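PDB 3LL3: gluconate kinase from Lactobacillus acidophilus, which binds ATP and D-xylulose and, as an FGGY-family carbohydrate kinase, probably phosphorylates a sugar or sugar acid such as gluconate. Local coordinates for residues D48-V56 / I157-L165; I71-M80 / T231-L242. All blocks are in the same frame, centred on the assembly; numbering follows the deposited sequence.

Contact 1 (D48-V56 / I157-L165)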
loop_
_atom_site.group_PDB
_atom_site.type_symbol
_atom_site.label_atom_id
_atom_site.label_comp_id
_atom_site.label_asym_id
_atom_site.label_seq_id
_atom_site.Cartn_x
_atom_site.Cartn_y
_atom_site.Cartn_z
ATOM N N ASP A 48 -14.050 -36.265 -1.066
ATOM C CA ASP A 48 -14.604 -37.605 -0.883
ATOM C C ASP A 48 -13.519 -38.672 -1.067
ATOM O O ASP A 48 -12.993 -38.849 -2.170
ATOM C CB ASP A 48 -15.758 -37.824 -1.869
ATOM C CG ASP A 48 -16.481 -39.157 -1.660
ATOM O OD1 ASP A 48 -15.933 -40.064 -0.994
ATOM O OD2 ASP A 48 -17.607 -39.297 -2.182
ATOM N N PRO A 49 -13.170 -39.376 0.024
ATOM C CA PRO A 49 -12.126 -40.401 -0.025
ATOM C C PRO A 49 -12.431 -41.477 -1.068
ATOM O O PRO A 49 -11.493 -41.979 -1.679
ATOM C CB PRO A 49 -12.144 -40.984 1.390
ATOM C CG PRO A 49 -12.642 -39.888 2.224
ATOM C CD PRO A 49 -13.682 -39.193 1.392
ATOM N N LYS A 50 -13.707 -41.804 -1.271
ATOM C CA LYS A 50 -14.099 -42.778 -2.301
ATOM C C LYS A 50 -13.736 -42.320 -3.729
ATOM O O LYS A 50 -13.238 -43.114 -4.537
ATOM C CB LYS A 50 -15.596 -43.096 -2.207
ATOM C CG LYS A 50 -15.974 -43.904 -0.986
ATOM C CD LYS A 50 -17.482 -44.009 -0.823
ATOM C CE LYS A 50 -17.847 -45.188 0.054
ATOM N NZ LYS A 50 -17.337 -46.465 -0.526
ATOM N N LEU A 51 -13.993 -41.048 -4.030
ATOM C CA LEU A 51 -13.594 -40.452 -5.309
ATOM C C LEU A 51 -12.085 -40.468 -5.497
ATOM O O LEU A 51 -11.584 -40.803 -6.574
ATOM C CB LEU A 51 -14.104 -39.013 -5.425
ATOM C CG LEU A 51 -15.536 -38.861 -5.927
ATOM C CD1 LEU A 51 -16.437 -39.903 -5.273
ATOM C CD2 LEU A 51 -16.061 -37.459 -5.677
ATOM N N ILE A 52 -11.359 -40.098 -4.451
ATOM C CA ILE A 52 -9.909 -40.091 -4.527
ATOM C C ILE A 52 -9.402 -41.497 -4.802
ATOM O O ILE A 52 -8.548 -41.697 -5.679
ATOM C CB ILE A 52 -9.268 -39.540 -3.241
ATOM C CG1 ILE A 52 -9.592 -38.051 -3.097
ATOM C CG2 ILE A 52 -7.771 -39.777 -3.257
ATOM C CD1 ILE A 52 -8.955 -37.380 -1.890
ATOM N N PHE A 53 -9.939 -42.475 -4.075
ATOM C CA PHE A 53 -9.514 -43.852 -4.270
ATOM C C PHE A 53 -9.872 -44.377 -5.666
ATOM O O PHE A 53 -9.100 -45.118 -6.258
ATOM C CB PHE A 53 -10.077 -44.784 -3.196
ATOM C CG PHE A 53 -9.664 -46.212 -3.381
ATOM C CD1 PHE A 53 -10.561 -47.153 -3.850
ATOM C CD2 PHE A 53 -8.361 -46.605 -3.126
ATOM C CE1 PHE A 53 -10.169 -48.468 -4.043
ATOM C CE2 PHE A 53 -7.964 -47.912 -3.316
ATOM C CZ PHE A 53 -8.867 -48.846 -3.769
ATOM N N ASP A 54 -11.040 -43.992 -6.179
ATOM C CA ASP A 54 -11.412 -44.312 -7.557
ATOM C C ASP A 54 -10.406 -43.716 -8.558
ATOM O O ASP A 54 -9.980 -44.387 -9.499
ATOM C CB ASP A 54 -12.828 -43.815 -7.867
ATOM C CG ASP A 54 -13.919 -44.652 -7.186
ATOM O OD1 ASP A 54 -13.598 -45.681 -6.548
ATOM O OD2 ASP A 54 -15.106 -44.285 -7.295
ATOM N N ALA A 55 -10.027 -42.455 -8.365
ATOM C CA ALA A 55 -9.013 -41.847 -9.233
ATOM C C ALA A 55 -7.718 -42.653 -9.159
ATOM O O ALA A 55 -7.087 -42.924 -10.173
ATOM C CB ALA A 55 -8.769 -40.390 -8.854
ATOM N N VAL A 56 -7.350 -43.069 -7.953
ATOM C CA VAL A 56 -6.140 -43.855 -7.731
ATOM C C VAL A 56 -6.133 -45.165 -8.525
ATOM O O VAL A 56 -5.129 -45.502 -9.155
ATOM C CB VAL A 56 -5.934 -44.165 -6.227
ATOM C CG1 VAL A 56 -4.953 -45.285 -6.050
ATOM C CG2 VAL A 56 -5.456 -42.925 -5.505
ATOM N N ILE A 157 -5.715 -39.410 4.312
ATOM C CA ILE A 157 -6.028 -39.976 3.002
ATOM C C ILE A 157 -4.997 -41.005 2.527
ATOM O O ILE A 157 -5.351 -41.972 1.845
ATOM C CB ILE A 157 -6.165 -38.871 1.931
ATOM C CG1 ILE A 157 -6.639 -39.479 0.610
ATOM C CG2 ILE A 157 -4.825 -38.153 1.734
ATOM C CD1 ILE A 157 -8.087 -39.939 0.639
ATOM N N LYS A 158 -3.718 -40.809 2.835
ATOM C CA LYS A 158 -2.765 -41.827 2.416
ATOM C C LYS A 158 -3.054 -43.168 3.120
ATOM O O LYS A 158 -3.047 -44.214 2.475
ATOM C CB LYS A 158 -1.297 -41.404 2.564
ATOM C CG LYS A 158 -0.311 -42.536 2.190
ATOM C CD LYS A 158 1.123 -42.017 1.901
ATOM C CE LYS A 158 1.889 -41.681 3.191
ATOM N NZ LYS A 158 2.396 -42.923 3.875
ATOM N N GLU A 159 -3.311 -43.126 4.427
ATOM C CA GLU A 159 -3.677 -44.321 5.196
ATOM C C GLU A 159 -4.945 -44.971 4.632
ATOM O O GLU A 159 -5.020 -46.184 4.485
ATOM C CB GLU A 159 -3.905 -43.976 6.671
ATOM C CG GLU A 159 -2.655 -43.557 7.424
ATOM C CD GLU A 159 -2.186 -42.195 6.979
ATOM O OE1 GLU A 159 -3.034 -41.268 6.984
ATOM O OE2 GLU A 159 -0.993 -42.063 6.593
ATOM N N TYR A 160 -5.932 -44.144 4.319
ATOM C CA TYR A 160 -7.174 -44.622 3.747
ATOM C C TYR A 160 -6.932 -45.442 2.491
ATOM O O TYR A 160 -7.409 -46.582 2.388
ATOM C CB TYR A 160 -8.109 -43.458 3.411
ATOM C CG TYR A 160 -9.390 -43.955 2.762
ATOM C CD1 TYR A 160 -10.327 -44.661 3.493
ATOM C CD2 TYR A 160 -9.645 -43.738 1.411
ATOM C CE1 TYR A 160 -11.488 -45.135 2.906
ATOM C CE2 TYR A 160 -10.808 -44.205 0.814
ATOM C CZ TYR A 160 -11.725 -44.902 1.566
ATOM O OH TYR A 160 -12.884 -45.362 0.970
ATOM N N ILE A 161 -6.204 -44.842 1.534
ATOM C CA ILE A 161 -5.888 -45.503 0.276
ATOM C C ILE A 161 -5.192 -46.825 0.529
ATOM O O ILE A 161 -5.617 -47.866 0.024
ATOM C CB ILE A 161 -5.013 -44.618 -0.646
ATOM C CG1 ILE A 161 -5.795 -43.374 -1.069
ATOM C CG2 ILE A 161 -4.567 -45.399 -1.865
ATOM C CD1 ILE A 161 -4.924 -42.222 -1.581
ATOM N N ILE A 162 -4.124 -46.796 1.309
ATOM C CA ILE A 162 -3.388 -48.021 1.551
ATOM C C ILE A 162 -4.264 -49.061 2.266
ATOM O O ILE A 162 -4.106 -50.262 2.065
ATOM C CB ILE A 162 -2.096 -47.734 2.308
ATOM C CG1 ILE A 162 -1.160 -46.946 1.376
ATOM C CG2 ILE A 162 -1.436 -49.034 2.782
ATOM C CD1 ILE A 162 0.084 -46.427 2.025
ATOM N N PHE A 163 -5.202 -48.588 3.075
ATOM C CA PHE A 163 -6.069 -49.498 3.808
ATOM C C PHE A 163 -6.992 -50.203 2.826
ATOM O O PHE A 163 -7.194 -51.417 2.907
ATOM C CB PHE A 163 -6.884 -48.746 4.854
ATOM C CG PHE A 163 -7.900 -49.600 5.557
ATOM C CD1 PHE A 163 -7.504 -50.707 6.290
ATOM C CD2 PHE A 163 -9.251 -49.291 5.488
ATOM C CE1 PHE A 163 -8.440 -51.501 6.949
ATOM C CE2 PHE A 163 -10.203 -50.084 6.154
ATOM C CZ PHE A 163 -9.792 -51.185 6.879
ATOM N N ARG A 164 -7.537 -49.442 1.883
ATOM C CA ARG A 164 -8.423 -50.030 0.901
ATOM C C ARG A 164 -7.669 -51.101 0.125
ATOM O O ARG A 164 -8.224 -52.158 -0.164
ATOM C CB ARG A 164 -8.994 -48.968 -0.037
ATOM C CG ARG A 164 -10.022 -48.041 0.613
ATOM C CD ARG A 164 -11.380 -48.724 0.814
ATOM N NE ARG A 164 -11.935 -49.220 -0.441
ATOM C CZ ARG A 164 -12.627 -48.487 -1.309
ATOM N NH1 ARG A 164 -12.871 -47.209 -1.065
ATOM N NH2 ARG A 164 -13.068 -49.034 -2.438
ATOM N N LEU A 165 -6.396 -50.847 -0.183
ATOM C CA LEU A 165 -5.614 -51.788 -0.996
ATOM C C LEU A 165 -5.139 -53.063 -0.278
ATOM O O LEU A 165 -5.049 -54.127 -0.902
ATOM C CB LEU A 165 -4.417 -51.082 -1.654
ATOM C CG LEU A 165 -4.761 -50.060 -2.732
ATOM C CD1 LEU A 165 -3.503 -49.269 -3.134
ATOM C CD2 LEU A 165 -5.377 -50.733 -3.948
HETATM O O HOH W 1 -14.141 -45.720 -3.935
HETATM O O HOH W 2 -13.832 -48.659 -5.621
#
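Phe53 is a knob of helix 49-56 set into a hole made by Tyr160, Ile161, Arg164 and Leu165 of helix 157-165. Its CG stands opposite the backbone N (chi1 179°), which carries the ring toward helix 157-165. CB lies against Tyr160 CE2 at 4.1 Å; CD1 and CE1 lie against one face of the Arg164 guanidinium, with CE1 3.4 Å from NH2; CD2 faces Ile161 CG2; CE2 and CZ meet Leu165 CD2 near the ring plane. Arg164 CB completes a CH-pi contact 3.8 Å from the Phe53 ring centroid. The guanidinium is tilted 45° to the ring; its NH1 donates to Tyr160 OH at 2.7 Å, nearly in the guanidinium plane. Tyr160 offers one ring face to Pro49 CB, 3.9 Å from the centroid, and the opposite face to Arg164 CG. Ile52 CD1 and Ile157 CD1 meet tip to tip at 3.7 Å. An alanine in place of Phe53 would probably open a gap in this hole and leave the Arg164 guanidinium without the ring against its face. Tyr221 meets Phe53 edge-to-face and bonds through OH to Arg164 NH2; with the Tyr160 bond this probably restricts the guanidinium's rotation. The helices cross at -62°, their axes 10.2 Å apart. Ile52, Val56 and Ile161 also pack on strand 4-11, placing the helix pair against the N-terminal domain sheet.

Contact 2 (I71-M80 / T231-L242). With XUL (D-xylulose), chain E.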
loop_
_atom_site.group_PDB
_atom_site.type_symbol
_atom_site.label_atom_id
_atom_site.label_comp_id
_atom_site.label_asym_id
_atom_site.label_seq_id
_atom_site.Cartn_x
_atom_site.Cartn_y
_atom_site.Cartn_z
ATOM N N ILE A 71 4.988 -54.330 -12.629
ATOM C CA ILE A 71 5.094 -53.244 -11.673
ATOM C C ILE A 71 5.682 -53.812 -10.389
ATOM O O ILE A 71 5.013 -54.545 -9.666
ATOM C CB ILE A 71 3.729 -52.605 -11.392
ATOM C CG1 ILE A 71 3.061 -52.167 -12.702
ATOM C CG2 ILE A 71 3.876 -51.430 -10.440
ATOM C CD1 ILE A 71 3.939 -51.261 -13.589
ATOM N N ALA A 72 6.940 -53.489 -10.117
ATOM C CA ALA A 72 7.625 -54.011 -8.940
ATOM C C ALA A 72 7.141 -53.354 -7.649
ATOM O O ALA A 72 7.121 -53.979 -6.590
ATOM C CB ALA A 72 9.134 -53.860 -9.093
ATOM N N ALA A 73 6.735 -52.091 -7.729
ATOM C CA ALA A 73 6.323 -51.392 -6.527
ATOM C C ALA A 73 5.507 -50.154 -6.868
ATOM O O ALA A 73 5.684 -49.566 -7.933
ATOM C CB ALA A 73 7.539 -51.033 -5.697
ATOM N N ILE A 74 4.591 -49.789 -5.973
ATOM C CA ILE A 74 3.853 -48.540 -6.076
ATOM C C ILE A 74 4.119 -47.755 -4.789
ATOM O O ILE A 74 3.833 -48.237 -3.690
ATOM C CB ILE A 74 2.354 -48.785 -6.231
ATOM C CG1 ILE A 74 2.085 -49.652 -7.461
ATOM C CG2 ILE A 74 1.587 -47.482 -6.338
ATOM C CD1 ILE A 74 0.643 -50.136 -7.524
ATOM N N SER A 75 4.687 -46.558 -4.933
ATOM C CA SER A 75 5.053 -45.740 -3.789
ATOM C C SER A 75 4.234 -44.447 -3.757
ATOM O O SER A 75 3.682 -44.016 -4.781
ATOM C CB SER A 75 6.553 -45.439 -3.830
ATOM O OG SER A 75 6.986 -44.840 -2.619
ATOM N N TRP A 76 4.182 -43.814 -2.586
ATOM C CA TRP A 76 3.181 -42.782 -2.333
ATOM C C TRP A 76 3.759 -41.488 -1.789
ATOM O O TRP A 76 4.574 -41.503 -0.866
ATOM C CB TRP A 76 2.098 -43.327 -1.386
ATOM C CG TRP A 76 1.471 -44.561 -1.919
ATOM C CD1 TRP A 76 1.902 -45.845 -1.740
ATOM C CD2 TRP A 76 0.307 -44.638 -2.747
ATOM N NE1 TRP A 76 1.072 -46.720 -2.409
ATOM C CE2 TRP A 76 0.080 -46.000 -3.026
ATOM C CE3 TRP A 76 -0.577 -43.685 -3.269
ATOM C CZ2 TRP A 76 -0.984 -46.431 -3.811
ATOM C CZ3 TRP A 76 -1.632 -44.114 -4.049
ATOM C CH2 TRP A 76 -1.822 -45.479 -4.319
ATOM N N SER A 77 3.352 -40.380 -2.404
ATOM C CA SER A 77 3.553 -39.041 -1.877
ATOM C C SER A 77 2.146 -38.483 -1.656
ATOM O O SER A 77 1.239 -38.750 -2.450
ATOM C CB SER A 77 4.321 -38.182 -2.876
ATOM O OG SER A 77 4.380 -36.840 -2.436
ATOM N N SER A 78 1.935 -37.762 -0.561
ATOM C CA SER A 78 0.574 -37.369 -0.205
ATOM C C SER A 78 0.491 -35.991 0.457
ATOM O O SER A 78 1.384 -35.613 1.213
ATOM C CB SER A 78 -0.036 -38.430 0.723
ATOM O OG SER A 78 -1.304 -38.025 1.208
ATOM N N GLN A 79 -0.590 -35.267 0.169
ATOM C CA GLN A 79 -0.949 -34.075 0.915
ATOM C C GLN A 79 -0.897 -34.389 2.411
ATOM O O GLN A 79 -1.040 -35.538 2.810
ATOM C CB GLN A 79 -2.372 -33.651 0.561
ATOM C CG GLN A 79 -3.405 -34.675 0.991
ATOM C CD GLN A 79 -4.796 -34.387 0.453
ATOM O OE1 GLN A 79 -5.163 -34.825 -0.641
ATOM N NE2 GLN A 79 -5.592 -33.685 1.243
HETATM N N MSE A 80 -0.689 -33.361 3.218
HETATM C CA MSE A 80 -0.551 -33.507 4.661
HETATM C C MSE A 80 -1.763 -32.975 5.407
HETATM O O MSE A 80 -2.565 -32.243 4.840
HETATM C CB MSE A 80 0.682 -32.763 5.146
HETATM C CG MSE A 80 1.961 -33.252 4.521
HETATM SE SE MSE A 80 3.537 -32.364 5.284
HETATM C CE MSE A 80 3.605 -33.363 6.999
ATOM N N THR A 231 3.645 -57.378 -6.932
ATOM C CA THR A 231 3.691 -55.924 -6.794
ATOM C C THR A 231 3.605 -55.481 -5.325
ATOM O O THR A 231 2.656 -55.824 -4.627
ATOM C CB THR A 231 2.503 -55.274 -7.510
ATOM O OG1 THR A 231 2.492 -55.665 -8.881
ATOM C CG2 THR A 231 2.561 -53.741 -7.400
ATOM N N LYS A 232 4.576 -54.686 -4.879
ATOM C CA LYS A 232 4.615 -54.184 -3.510
ATOM C C LYS A 232 4.064 -52.772 -3.344
ATOM O O LYS A 232 4.202 -51.928 -4.231
ATOM C CB LYS A 232 6.046 -54.223 -2.962
ATOM C CG LYS A 232 6.490 -55.602 -2.537
ATOM C CD LYS A 232 7.541 -56.134 -3.458
ATOM C CE LYS A 232 8.935 -55.866 -2.900
ATOM N NZ LYS A 232 9.501 -57.106 -2.275
ATOM N N ILE A 233 3.436 -52.523 -2.197
ATOM C CA ILE A 233 3.109 -51.177 -1.794
ATOM C C ILE A 233 4.241 -50.681 -0.906
ATOM O O ILE A 233 4.607 -51.343 0.069
ATOM C CB ILE A 233 1.804 -51.108 -0.986
ATOM C CG1 ILE A 233 0.631 -51.583 -1.837
ATOM C CG2 ILE A 233 1.552 -49.672 -0.518
ATOM C CD1 ILE A 233 0.315 -50.641 -2.975
ATOM N N ILE A 234 4.805 -49.528 -1.255
ATOM C CA ILE A 234 5.786 -48.863 -0.408
ATOM C C ILE A 234 5.040 -47.797 0.376
ATOM O O ILE A 234 4.309 -46.972 -0.203
ATOM C CB ILE A 234 6.915 -48.232 -1.250
ATOM C CG1 ILE A 234 7.400 -49.229 -2.315
ATOM C CG2 ILE A 234 8.064 -47.787 -0.349
ATOM C CD1 ILE A 234 7.767 -50.609 -1.760
ATOM N N LEU A 235 5.192 -47.828 1.693
ATOM C CA LEU A 235 4.415 -46.955 2.545
ATOM C C LEU A 235 4.458 -45.486 2.077
ATOM O O LEU A 235 3.432 -44.814 2.012
ATOM C CB LEU A 235 4.874 -47.081 3.991
ATOM C CG LEU A 235 4.034 -46.286 4.981
ATOM C CD1 LEU A 235 2.524 -46.609 4.836
ATOM C CD2 LEU A 235 4.536 -46.495 6.420
ATOM N N GLY A 236 5.638 -44.991 1.737
ATOM C CA GLY A 236 5.737 -43.623 1.241
ATOM C C GLY A 236 5.807 -42.564 2.325
ATOM O O GLY A 236 6.075 -42.882 3.477
ATOM N N ALA A 237 5.564 -41.302 1.954
ATOM C CA ALA A 237 5.785 -40.176 2.848
ATOM C C ALA A 237 4.995 -38.945 2.420
ATOM O O ALA A 237 4.204 -38.994 1.484
ATOM C CB ALA A 237 7.262 -39.842 2.928
ATOM N N SER A 238 5.215 -37.847 3.127
ATOM C CA SER A 238 4.482 -36.607 2.883
ATOM C C SER A 238 5.036 -35.854 1.658
ATOM O O SER A 238 6.211 -36.003 1.306
ATOM C CB SER A 238 4.605 -35.716 4.109
ATOM O OG SER A 238 5.946 -35.285 4.281
ATOM N N ASP A 239 4.203 -35.020 1.038
ATOM C CA ASP A 239 4.640 -34.235 -0.114
ATOM C C ASP A 239 5.756 -33.261 0.283
ATOM O O ASP A 239 6.698 -33.035 -0.473
ATOM C CB ASP A 239 3.450 -33.488 -0.725
ATOM C CG ASP A 239 2.687 -32.639 0.292
ATOM O OD1 ASP A 239 3.099 -32.571 1.470
ATOM O OD2 ASP A 239 1.656 -32.031 -0.078
ATOM N N GLY A 240 5.662 -32.708 1.488
ATOM C CA GLY A 240 6.678 -31.802 2.001
ATOM C C GLY A 240 8.061 -32.419 2.109
ATOM O O GLY A 240 9.052 -31.835 1.660
ATOM N N TYR A 241 8.133 -33.600 2.709
ATOM C CA TYR A 241 9.395 -34.306 2.861
ATOM C C TYR A 241 9.925 -34.780 1.520
ATOM O O TYR A 241 11.093 -34.576 1.203
ATOM C CB TYR A 241 9.211 -35.517 3.768
ATOM C CG TYR A 241 10.448 -36.379 3.846
ATOM C CD1 TYR A 241 11.572 -35.960 4.553
ATOM C CD2 TYR A 241 10.500 -37.595 3.193
ATOM C CE1 TYR A 241 12.709 -36.758 4.622
ATOM C CE2 TYR A 241 11.627 -38.392 3.252
ATOM C CZ TYR A 241 12.725 -37.971 3.970
ATOM O OH TYR A 241 13.832 -38.784 4.006
ATOM N N LEU A 242 9.070 -35.458 0.755
ATOM C CA LEU A 242 9.469 -36.007 -0.525
ATOM C C LEU A 242 9.890 -34.917 -1.528
ATOM O O LEU A 242 10.858 -35.102 -2.265
ATOM C CB LEU A 242 8.365 -36.892 -1.093
ATOM C CG LEU A 242 8.178 -38.190 -0.291
ATOM C CD1 LEU A 242 7.098 -39.076 -0.897
ATOM C CD2 LEU A 242 9.483 -38.943 -0.191
HETATM C C1 XUL E . 3.410 -28.852 4.280
HETATM C C2 XUL E . 2.183 -28.134 4.869
HETATM C C3 XUL E . 0.910 -27.921 4.004
HETATM C C4 XUL E . 0.838 -28.745 2.703
HETATM C C5 XUL E . 0.590 -30.248 2.932
HETATM O O1 XUL E . 4.492 -27.956 4.191
HETATM O O2 XUL E . 2.241 -27.695 5.993
HETATM O O3 XUL E . 0.829 -26.571 3.622
HETATM O O4 XUL E . -0.220 -28.222 1.933
HETATM O O5 XUL E . 0.012 -30.848 1.798
#
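Trp76 and Ile233 form the apolar centre between the parallel strands 71-78 and 232-238: Ile233 CG2 lies 4.0 Å from Trp76 CD1, oblique to the indole and also close to NE1. Ile74 CG2, from the same strand as the tryptophan, sits over one indole face, while Ile234 O meets the ring edge in plane, 3.1 Å from Trp76 CD1. Towards the strand starts, Ile74 CD1 and Ile71 CG2 both approach Thr231 CG2; on the other sheet face, Ala73 CB packs against Ile234 CG1.

The backbone bonds follow a parallel register. Ile74 N donates to Lys232 O and Ile74 O accepts from Ile234 N, the latter bond 2.9 Å long and almost straight at the hydrogen (172°). One extra residue in strand 232-238, between Ile234 and Ala237, makes a beta bulge opposite the step from Ile74 to Trp76, whose O accepts from Ala237 N. At Gly236 a CB would clash with Trp76 O and with the preceding carbonyl oxygen, which accounts for the glycine.

At the polar edge, Asp239 N donates to Ser78 O at 2.9 Å, joining the start of helix 239-242 to the end of the neighbouring strand. Ser238 N-caps that helix through Tyr241 N. Asp239 CG lies between its backbone N and carbonyl carbon (chi1 54°), placing OD2 by the sugar. Met80, a selenomethionine, lays CG 3.3 Å from Asp239 OD1. D-xylulose O5 is gripped twice, accepting from Met80 N at 3.0 Å and donating to Asp239 OD2 at 2.8 Å. Two adjacent parallel strands of the actin-like ATPase fold thus end at the sugar site, where His81 and Arg344 also bind the xylulose.

How the contacts relate
Contacts 1 and 2 have centres about 13 Å apart, both in the N-terminal FGGY domain. Their segments alternate along the chain, in the order 48-56, 71-80, 157-165, 231-242, and helix 49-65 leads directly into strand 70-78. Contact 2 joins neighbouring strands of the mixed sheet, while contact 1 pairs two helices packed against it. They touch directly: Val56 CG1 lies 3.6 Å from Trp76 CH2, Ile157 CG2 packs on Ser78 OG, and Lys158 NZ probably hydrogen-bonds to Leu235 O at 2.8 Å. Thus the helix layer is joined to both strands that lead into the xylulose pocket, although contact 1 does not itself line it; the Ile157 side chain is about 9 Å from the xylulose.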